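5-Carboxyvanillate Decarboxylase (Novosphingobium aromaticivorans, PDB 4QRN) probably removes the 5-carboxyl group of 5-carboxyvanillate, as a manganese-dependent carboxy-lyase of the amidohydrolase superfamily. Local coordinates at residues 301-313 / 322-336. Sequence-based numbering, arbitrary orientation. Where two conformers were deposited one is given.
Sequences YLKSNVLVTNSGV and CQQVMGEDRVMYAMD. With MN (manganese (II) ion), chain E; 1DF (4-hydroxy-3-methoxy-5-nitrobenzoic acid), chain F.
Val308 and Thr309 pair in parallel with Val331 and Met332, their CA atoms 4.9 and 4.5 Å apart, and helix 322-326 runs back at 172° to strand 306-309, as in a beta-alpha-beta crossover. Three backbone bonds alternate along the ladder: Val308 N to Arg330 O, Met332 N to Val308 O, and Asn310 N to Met332 O. Past the strands the Asn310 amide continues it, OD1 accepting from Ala334 N at 2.8 Å while ND2 donates to Val313 O.

At the opposite end Arg330 grips Val306 O side-on through two bent bonds, NE at 2.9 Å and NH2 at 3.0 Å, both from one face of the carbonyl plane, NH2 62° above it. A bend at chi3 (73°) turns the guanidinium there; Leu307 CD2 lies over the centre of one face, Lys303 O above the other toward the rim, and NH2 also bonds Gln258. Met326 CE lies 3.8 Å from Val308 CG2, the side chains crossing at about a right angle, packing helix 322-326 on the strand.

In one of two conformers, Asp336 OD1 binds manganese at 2.1 Å beside Glu41, His210, a water and the inhibitor's O3 and O11; His263 also partners the carboxylate, and Ser311 OG bonds Glu41. Strand 306-309 bonds strand 259-261, helix 356-370 packs on Leu307 and Met332, and Thr309 and Ala334 touch strand 38-44, consistent with the last two strands of a (beta/alpha)8 barrel beside its first.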
ATOM      1  N   TYR A 301      -0.872  13.882  12.817  1.00  9.02           N
ATOM      2  CA  TYR A 301      -1.266  12.721  13.613  1.00  9.55           C
ATOM      3  C   TYR A 301      -0.165  11.675  13.637  1.00  9.48           C
ATOM      4  O   TYR A 301      -0.002  11.003  14.650  1.00  9.63           O
ATOM      5  CB  TYR A 301      -2.576  12.088  13.105  1.00  9.71           C
ATOM      6  CG  TYR A 301      -3.754  13.022  13.246  1.00  9.35           C
ATOM      7  CD1 TYR A 301      -4.172  13.467  14.505  1.00  9.78           C
ATOM      8  CD2 TYR A 301      -4.426  13.494  12.130  1.00  9.51           C
ATOM      9  CE1 TYR A 301      -5.238  14.340  14.635  1.00 10.55           C
ATOM     10  CE2 TYR A 301      -5.476  14.371  12.244  1.00 10.48           C
ATOM     11  CZ  TYR A 301      -5.877  14.795  13.493  1.00 10.66           C
ATOM     12  OH  TYR A 301      -6.910  15.700  13.557  1.00 11.18           O
ATOM     13  N   LEU A 302       0.569  11.499  12.541  1.00  9.69           N
ATOM     14  CA  LEU A 302       1.676  10.538  12.593  1.00 10.94           C
ATOM     15  C   LEU A 302       2.697  10.943  13.633  1.00 11.50           C
ATOM     16  O   LEU A 302       3.262  10.089  14.309  1.00 13.80           O
ATOM     17  CB  LEU A 302       2.368  10.378  11.249  1.00 11.57           C
ATOM     18  CG  LEU A 302       1.552   9.724  10.149  1.00 13.01           C
ATOM     19  CD1 LEU A 302       2.467   9.550   8.957  1.00 14.46           C
ATOM     20  CD2 LEU A 302       0.963   8.395  10.574  1.00 14.08           C
ATOM     21  N   LYS A 303       2.925  12.234  13.788  1.00 10.20           N
ATOM     22  CA  LYS A 303       3.950  12.700  14.704  1.00 11.10           C
ATOM     23  C   LYS A 303       3.488  12.747  16.160  1.00 10.67           C
ATOM     24  O   LYS A 303       4.331  12.787  17.045  1.00 12.36           O
ATOM     25  CB  LYS A 303       4.460  14.064  14.258  1.00 14.44           C
ATOM     26  CG  LYS A 303       5.264  14.000  12.961  1.00 19.51           C
ATOM     27  CD  LYS A 303       5.751  15.375  12.562  1.00 25.43           C
ATOM     28  CE  LYS A 303       6.737  15.322  11.412  1.00 30.82           C
ATOM     29  NZ  LYS A 303       7.270  16.679  11.113  1.00 33.92           N
ATOM     30  N   SER A 304       2.183  12.737  16.421  1.00 10.26           N
ATOM     31  CA  SER A 304       1.685  12.837  17.802  1.00 10.90           C
ATOM     32  C   SER A 304       0.929  11.619  18.314  1.00  8.91           C
ATOM     33  O   SER A 304       0.841  11.460  19.536  1.00 10.29           O
ATOM     34  CB  SER A 304       0.797  14.051  17.960  1.00 12.94           C
ATOM     35  OG  SER A 304      -0.304  13.996  17.097  1.00 14.20           O
ATOM     36  N   ASN A 305       0.378  10.798  17.428  1.00  8.24           N
ATOM     37  CA  ASN A 305      -0.534   9.729  17.853  1.00  8.22           C
ATOM     38  C   ASN A 305      -0.268   8.366  17.253  1.00  7.41           C
ATOM     39  O   ASN A 305      -0.885   7.407  17.702  1.00  8.67           O
ATOM     40  CB  ASN A 305      -1.988  10.099  17.550  1.00  8.82           C
ATOM     41  CG  ASN A 305      -2.452  11.295  18.331  1.00  9.78           C
ATOM     42  OD1 ASN A 305      -2.377  12.443  17.862  1.00 11.33           O
ATOM     43  ND2 ASN A 305      -2.934  11.050  19.535  1.00  9.78           N
ATOM     44  N   VAL A 306       0.619   8.244  16.274  1.00  7.07           N
ATOM     45  CA  VAL A 306       0.911   6.956  15.657  1.00  7.61           C
ATOM     46  C   VAL A 306       2.348   6.567  15.946  1.00  6.90           C
ATOM     47  O   VAL A 306       3.236   7.412  16.005  1.00  7.69           O
ATOM     48  CB  VAL A 306       0.634   7.001  14.140  1.00  7.63           C
ATOM     49  CG1 VAL A 306       0.950   5.655  13.475  1.00  8.51           C
ATOM     50  CG2 VAL A 306      -0.828   7.399  13.896  1.00  8.70           C
ATOM     51  N   LEU A 307       2.566   5.281  16.165  1.00  7.20           N
ATOM     52  CA  LEU A 307       3.874   4.715  16.464  1.00  7.00           C
ATOM     53  C   LEU A 307       4.074   3.536  15.511  1.00  6.56           C
ATOM     54  O   LEU A 307       3.104   2.856  15.159  1.00  7.38           O
ATOM     55  CB  LEU A 307       3.894   4.217  17.907  1.00  7.58           C
ATOM     56  CG  LEU A 307       3.703   5.317  18.963  1.00  7.92           C
ATOM     57  CD1 LEU A 307       3.377   4.695  20.308  1.00  8.82           C
ATOM     58  CD2 LEU A 307       4.947   6.240  19.064  1.00  7.91           C
ATOM     59  N   VAL A 308       5.313   3.313  15.089  1.00  6.56           N
ATOM     60  CA  VAL A 308       5.584   2.305  14.075  1.00  7.05           C
ATOM     61  C   VAL A 308       6.672   1.366  14.523  1.00  6.61           C
ATOM     62  O   VAL A 308       7.640   1.768  15.189  1.00  7.00           O
ATOM     63  CB  VAL A 308       6.005   3.004  12.757  1.00  9.38           C
ATOM     64  CG1 VAL A 308       6.699   2.064  11.780  1.00 10.82           C
ATOM     65  CG2 VAL A 308       4.805   3.671  12.132  1.00  9.93           C
ATOM     66  N   THR A 309       6.526   0.102  14.150  1.00  6.61           N
ATOM     67  CA  THR A 309       7.610  -0.862  14.301  1.00  6.33           C
ATOM     68  C   THR A 309       8.083  -1.304  12.915  1.00  5.70           C
ATOM     69  O   THR A 309       7.375  -1.165  11.927  1.00  7.01           O
ATOM     70  CB  THR A 309       7.233  -2.093  15.144  1.00  7.06           C
ATOM     71  OG1 THR A 309       6.567  -3.060  14.307  1.00  7.42           O
ATOM     72  CG2 THR A 309       6.375  -1.722  16.350  1.00  7.96           C
ATOM     73  N   ASN A 310       9.275  -1.904  12.872  1.00  6.18           N
ATOM     74  CA  ASN A 310       9.814  -2.432  11.617  1.00  6.40           C
ATOM     75  C   ASN A 310       9.569  -3.922  11.428  1.00  6.14           C
ATOM     76  O   ASN A 310      10.335  -4.568  10.709  1.00  6.73           O
ATOM     77  CB  ASN A 310      11.315  -2.159  11.476  1.00  6.79           C
ATOM     78  CG  ASN A 310      12.138  -3.153  12.243  1.00  6.25           C
ATOM     79  OD1 ASN A 310      11.862  -3.408  13.408  1.00  6.72           O
ATOM     80  ND2 ASN A 310      13.163  -3.713  11.607  1.00  7.54           N
ATOM     81  N   SER A 311       8.523  -4.490  12.030  1.00  6.57           N
ATOM     82  CA  SER A 311       8.290  -5.914  11.833  1.00  6.42           C
ATOM     83  C   SER A 311       8.299  -6.269  10.351  1.00  6.37           C
ATOM     84  O   SER A 311       7.674  -5.591   9.543  1.00  7.25           O
ATOM     85  CB  SER A 311       6.976  -6.357  12.477  1.00  7.33           C
ATOM     86  OG  SER A 311       5.933  -5.493  12.055  1.00  7.36           O
ATOM     87  N   GLY A 312       9.041  -7.315   9.991  1.00  7.09           N
ATOM     88  CA  GLY A 312       9.124  -7.761   8.622  1.00  7.44           C
ATOM     89  C   GLY A 312       9.938  -6.895   7.679  1.00  7.32           C
ATOM     90  O   GLY A 312      10.029  -7.227   6.479  1.00  8.21           O
ATOM     91  N   VAL A 313      10.520  -5.806   8.189  1.00  6.59           N
ATOM     92  CA  VAL A 313      11.192  -4.826   7.342  1.00  6.71           C
ATOM     93  C   VAL A 313      12.554  -4.530   7.970  1.00  6.40           C
ATOM     94  O   VAL A 313      12.786  -3.475   8.583  1.00  6.90           O
ATOM     95  CB  VAL A 313      10.341  -3.562   7.136  1.00  7.05           C
ATOM     96  CG1 VAL A 313      11.060  -2.605   6.179  1.00  7.43           C
ATOM     97  CG2 VAL A 313       8.988  -3.940   6.542  1.00  7.58           C
ATOM     98  N   CYS A 322      11.349   6.210   7.532  1.00  9.86           N
ATOM     99  CA  CYS A 322      10.268   6.297   8.480  0.63 10.45           C
ATOM    100  C   CYS A 322      10.702   7.124   9.722  1.00 10.24           C
ATOM    101  O   CYS A 322       9.913   7.901  10.262  1.00 11.59           O
ATOM    102  CB  CYS A 322       9.851   4.873   8.829  0.63 10.27           C
ATOM    103  SG  CYS A 322       8.292   4.707   9.648  0.63  9.99           S
ATOM    104  N   GLN A 323      11.944   6.945  10.171  1.00  9.47           N
ATOM    105  CA  GLN A 323      12.453   7.742  11.284  1.00  9.75           C
ATOM    106  C   GLN A 323      12.426   9.228  10.940  1.00 10.03           C
ATOM    107  O   GLN A 323      12.128  10.070  11.785  1.00 10.91           O
ATOM    108  CB  GLN A 323      13.892   7.347  11.648  1.00  9.44           C
ATOM    109  CG  GLN A 323      13.970   6.009  12.364  1.00  9.41           C
ATOM    110  CD  GLN A 323      15.416   5.543  12.523  1.00  9.10           C
ATOM    111  OE1 GLN A 323      16.238   5.752  11.633  1.00 10.00           O
ATOM    112  NE2 GLN A 323      15.733   4.915  13.665  1.00  8.79           N
ATOM    113  N   GLN A 324      12.755   9.572   9.699  1.00  9.71           N
ATOM    114  CA  GLN A 324      12.708  10.964   9.290  1.00 11.53           C
ATOM    115  C   GLN A 324      11.267  11.497   9.283  1.00 10.94           C
ATOM    116  O   GLN A 324      11.024  12.624   9.734  1.00 12.87           O
ATOM    117  CB  GLN A 324      13.369  11.122   7.927  1.00 16.62           C
ATOM    118  CG  GLN A 324      13.503  12.586   7.485  1.00 28.59           C
ATOM    119  CD  GLN A 324      13.844  12.751   6.013  1.00 39.26           C
ATOM    120  OE1 GLN A 324      14.616  11.978   5.448  1.00 45.03           O
ATOM    121  NE2 GLN A 324      13.267  13.774   5.386  1.00 41.93           N
ATOM    122  N   VAL A 325      10.317  10.718   8.774  1.00 11.04           N
ATOM    123  CA  VAL A 325       8.932  11.189   8.666  1.00 12.77           C
ATOM    124  C   VAL A 325       8.253  11.285  10.033  1.00 12.95           C
ATOM    125  O   VAL A 325       7.564  12.255  10.337  1.00 14.97           O
ATOM    126  CB  VAL A 325       8.115  10.218   7.766  1.00 14.22           C
ATOM    127  CG1 VAL A 325       6.617  10.536   7.831  1.00 15.45           C
ATOM    128  CG2 VAL A 325       8.615  10.295   6.330  1.00 15.61           C
ATOM    129  N   MET A 326       8.439  10.252  10.850  1.00 12.80           N
ATOM    130  CA  MET A 326       7.710  10.122  12.118  1.00 14.19           C
ATOM    131  C   MET A 326       8.459  10.779  13.273  1.00 11.74           C
ATOM    132  O   MET A 326       7.839  11.111  14.284  1.00 12.55           O
ATOM    133  CB  MET A 326       7.574   8.645  12.532  1.00 16.33           C
ATOM    134  CG  MET A 326       7.075   7.635  11.557  1.00 19.95           C
ATOM    135  SD  MET A 326       5.337   7.455  11.509  1.00 19.15           S
ATOM    136  CE  MET A 326       4.825   7.306  13.219  1.00 17.99           C
ATOM    137  N   GLY A 327       9.786  10.866  13.157  1.00 10.13           N
ATOM    138  CA  GLY A 327      10.661  11.148  14.284  1.00  9.60           C
ATOM    139  C   GLY A 327      11.309   9.867  14.793  1.00  8.72           C
ATOM    140  O   GLY A 327      10.654   8.821  14.932  1.00  9.30           O
ATOM    141  N   GLU A 328      12.595   9.952  15.128  1.00  8.68           N
ATOM    142  CA  GLU A 328      13.304   8.758  15.579  1.00  8.93           C
ATOM    143  C   GLU A 328      12.805   8.213  16.914  1.00  8.33           C
ATOM    144  O   GLU A 328      13.087   7.060  17.225  1.00  9.11           O
ATOM    145  CB  GLU A 328      14.798   8.999  15.639  1.00 10.84           C
ATOM    146  CG  GLU A 328      15.196   9.953  16.715  1.00 12.45           C
ATOM    147  CD  GLU A 328      16.697  10.058  16.881  1.00 14.00           C
ATOM    148  OE1 GLU A 328      17.437   9.647  15.962  1.00 15.31           O
ATOM    149  OE2 GLU A 328      17.153  10.545  17.934  1.00 15.57           O
ATOM    150  N   ASP A 329      12.050   8.995  17.678  1.00  8.18           N
ATOM    151  CA  ASP A 329      11.474   8.501  18.919  1.00  8.65           C
ATOM    152  C   ASP A 329      10.248   7.630  18.695  1.00  7.67           C
ATOM    153  O   ASP A 329       9.732   7.085  19.669  1.00  8.90           O
ATOM    154  CB  ASP A 329      11.029   9.656  19.838  1.00 11.65           C
ATOM    155  CG  ASP A 329      12.151  10.475  20.393  1.00 15.97           C
ATOM    156  OD1 ASP A 329      13.327  10.133  20.199  1.00 15.22           O
ATOM    157  OD2 ASP A 329      11.820  11.473  21.076  1.00 19.31           O
ATOM    158  N   ARG A 330       9.761   7.529  17.453  1.00  7.09           N
ATOM    159  CA  ARG A 330       8.449   6.937  17.198  1.00  7.05           C
ATOM    160  C   ARG A 330       8.538   5.670  16.357  1.00  7.26           C
ATOM    161  O   ARG A 330       7.511   5.179  15.886  1.00  8.18           O
ATOM    162  CB  ARG A 330       7.512   7.964  16.561  1.00  8.14           C
ATOM    163  CG  ARG A 330       7.329   9.192  17.436  1.00  8.84           C
ATOM    164  CD  ARG A 330       6.204  10.092  16.930  1.00  8.95           C
ATOM    165  NE  ARG A 330       4.874   9.535  17.169  1.00  8.80           N
ATOM    166  CZ  ARG A 330       4.217   9.607  18.322  1.00  8.57           C
ATOM    167  NH1 ARG A 330       4.763  10.217  19.369  1.00 10.06           N
ATOM    168  NH2 ARG A 330       3.018   9.077  18.434  1.00  8.84           N
ATOM    169  N   VAL A 331       9.749   5.124  16.202  1.00  6.71           N
ATOM    170  CA  VAL A 331      10.004   3.936  15.388  1.00  6.66           C
ATOM    171  C   VAL A 331      10.759   2.926  16.250  1.00  6.27           C
ATOM    172  O   VAL A 331      11.814   3.249  16.814  1.00  6.71           O
ATOM    173  CB  VAL A 331      10.815   4.294  14.122  1.00  7.70           C
ATOM    174  CG1 VAL A 331      11.100   3.054  13.289  1.00  8.66           C
ATOM    175  CG2 VAL A 331      10.093   5.371  13.322  1.00  8.62           C
ATOM    176  N   MET A 332      10.229   1.703  16.327  1.00  6.41           N
ATOM    177  CA  MET A 332      10.720   0.654  17.221  1.00  6.55           C
ATOM    178  C   MET A 332      11.060  -0.608  16.453  1.00  6.18           C
ATOM    179  O   MET A 332      10.418  -0.948  15.454  1.00  6.64           O
ATOM    180  CB  MET A 332       9.602   0.310  18.240  1.00  7.05           C
ATOM    181  CG  MET A 332       9.352   1.430  19.227  1.00  8.45           C
ATOM    182  SD  MET A 332       7.900   1.146  20.260  1.00  9.04           S
ATOM    183  CE  MET A 332       6.581   1.557  19.108  1.00 13.56           C
ATOM    184  N   TYR A 333      12.020  -1.343  16.987  1.00  6.02           N
ATOM    185  CA  TYR A 333      12.363  -2.653  16.491  1.00  6.04           C
ATOM    186  C   TYR A 333      11.282  -3.684  16.824  1.00  6.22           C
ATOM    187  O   TYR A 333      10.741  -3.707  17.932  1.00  6.42           O
ATOM    188  CB  TYR A 333      13.690  -3.099  17.124  1.00  6.61           C
ATOM    189  CG  TYR A 333      14.052  -4.534  16.780  1.00  6.55           C
ATOM    190  CD1 TYR A 333      14.450  -4.881  15.488  1.00  6.92           C
ATOM    191  CD2 TYR A 333      13.950  -5.545  17.720  1.00  7.20           C
ATOM    192  CE1 TYR A 333      14.729  -6.200  15.159  1.00  7.56           C
ATOM    193  CE2 TYR A 333      14.219  -6.855  17.399  1.00  7.99           C
ATOM    194  CZ  TYR A 333      14.596  -7.191  16.114  1.00  8.16           C
ATOM    195  OH  TYR A 333      14.849  -8.518  15.840  1.00  8.70           O
ATOM    196  N   ALA A 334      11.017  -4.569  15.860  1.00  6.21           N
ATOM    197  CA  ALA A 334      10.197  -5.763  16.082  1.00  6.36           C
ATOM    198  C   ALA A 334      10.725  -6.851  15.173  1.00  6.81           C
ATOM    199  O   ALA A 334      11.195  -6.578  14.062  1.00  7.74           O
ATOM    200  CB  ALA A 334       8.727  -5.510  15.770  1.00  7.20           C
ATOM    201  N   MET A 335      10.615  -8.093  15.647  1.00  7.48           N
ATOM    202  CA  MET A 335      11.061  -9.245  14.878  1.00  7.79           C
ATOM    203  C   MET A 335       9.934  -9.927  14.061  1.00  7.77           C
ATOM    204  O   MET A 335      10.189 -10.432  12.975  1.00  8.63           O
ATOM    205  CB  MET A 335      11.728 -10.252  15.818  1.00  8.44           C
ATOM    206  CG  MET A 335      12.137 -11.535  15.140  1.00  8.75           C
ATOM    207  SD  MET A 335      12.981 -12.692  16.220  1.00  9.60           S
ATOM    208  CE  MET A 335      14.674 -12.127  16.100  1.00  9.72           C
ATOM    209  N   ASP A 336       8.712  -9.985  14.606  0.70  7.84           N
ATOM    210  CA  ASP A 336       7.630 -10.771  13.999  0.70  8.10           C
ATOM    211  C   ASP A 336       7.939 -12.268  14.159  0.70  7.30           C
ATOM    212  O   ASP A 336       7.562 -13.086  13.314  0.70  6.95           O
ATOM    213  CB  ASP A 336       7.355 -10.364  12.519  0.70  8.30           C
ATOM    214  CG  ASP A 336       5.869 -10.050  12.230  0.70  8.53           C
ATOM    215  OD1 ASP A 336       4.966 -10.548  12.972  0.70  8.85           O
ATOM    216  OD2 ASP A 336       5.635  -9.310  11.236  0.70  9.62           O
TER
HETATM  217 MN    MN E 401       2.913 -10.104  13.096  0.73  7.98          MN
HETATM  218  C1  1DF F 402       2.381 -13.794   8.903  0.91  7.13           C
HETATM  219  CO1 1DF F 402       3.057 -12.625   9.109  0.91  7.49           C
HETATM  220  CO2 1DF F 402       1.317 -14.135   9.767  0.91  7.25           C
HETATM  221  CM1 1DF F 402       2.686 -11.872  10.273  0.91  7.35           C
HETATM  222  CM2 1DF F 402       1.097 -13.452  10.946  0.91  7.21           C
HETATM  223  OM  1DF F 402       0.115 -13.770  11.840  0.91  7.81           O
HETATM  224  CZ  1DF F 402       1.873 -12.356  11.294  0.91  6.97           C
HETATM  225  CC  1DF F 402       2.677 -14.682   7.752  0.91  7.68           C
HETATM  226  CV  1DF F 402      -0.878 -14.704  11.413  0.91  8.43           C
HETATM  227  O1  1DF F 402       3.893 -14.690   7.290  0.91  8.13           O
HETATM  228  O2  1DF F 402       1.769 -15.387   7.297  0.91  8.02           O
HETATM  229  O3  1DF F 402       1.806 -11.795  12.467  0.91  7.96           O
HETATM  230  N   1DF F 402       3.056 -10.416  10.210  0.91 10.98           N
HETATM  231  O11 1DF F 402       2.702  -9.628  11.040  0.91 12.10           O
HETATM  232  O22 1DF F 402       3.622 -10.012   9.156  0.91 12.55           O
HETATM  233  O   HOH W   1       7.430  13.279  15.936  1.00 25.18           O
HETATM  234  O   HOH W   2       2.899  11.283  21.417  1.00 16.54           O
HETATM  235  O   HOH W   3      11.481  -9.070  10.813  1.00 10.54           O
HETATM  236  O   HOH W   4       3.174 -10.732  15.178  1.00 10.09           O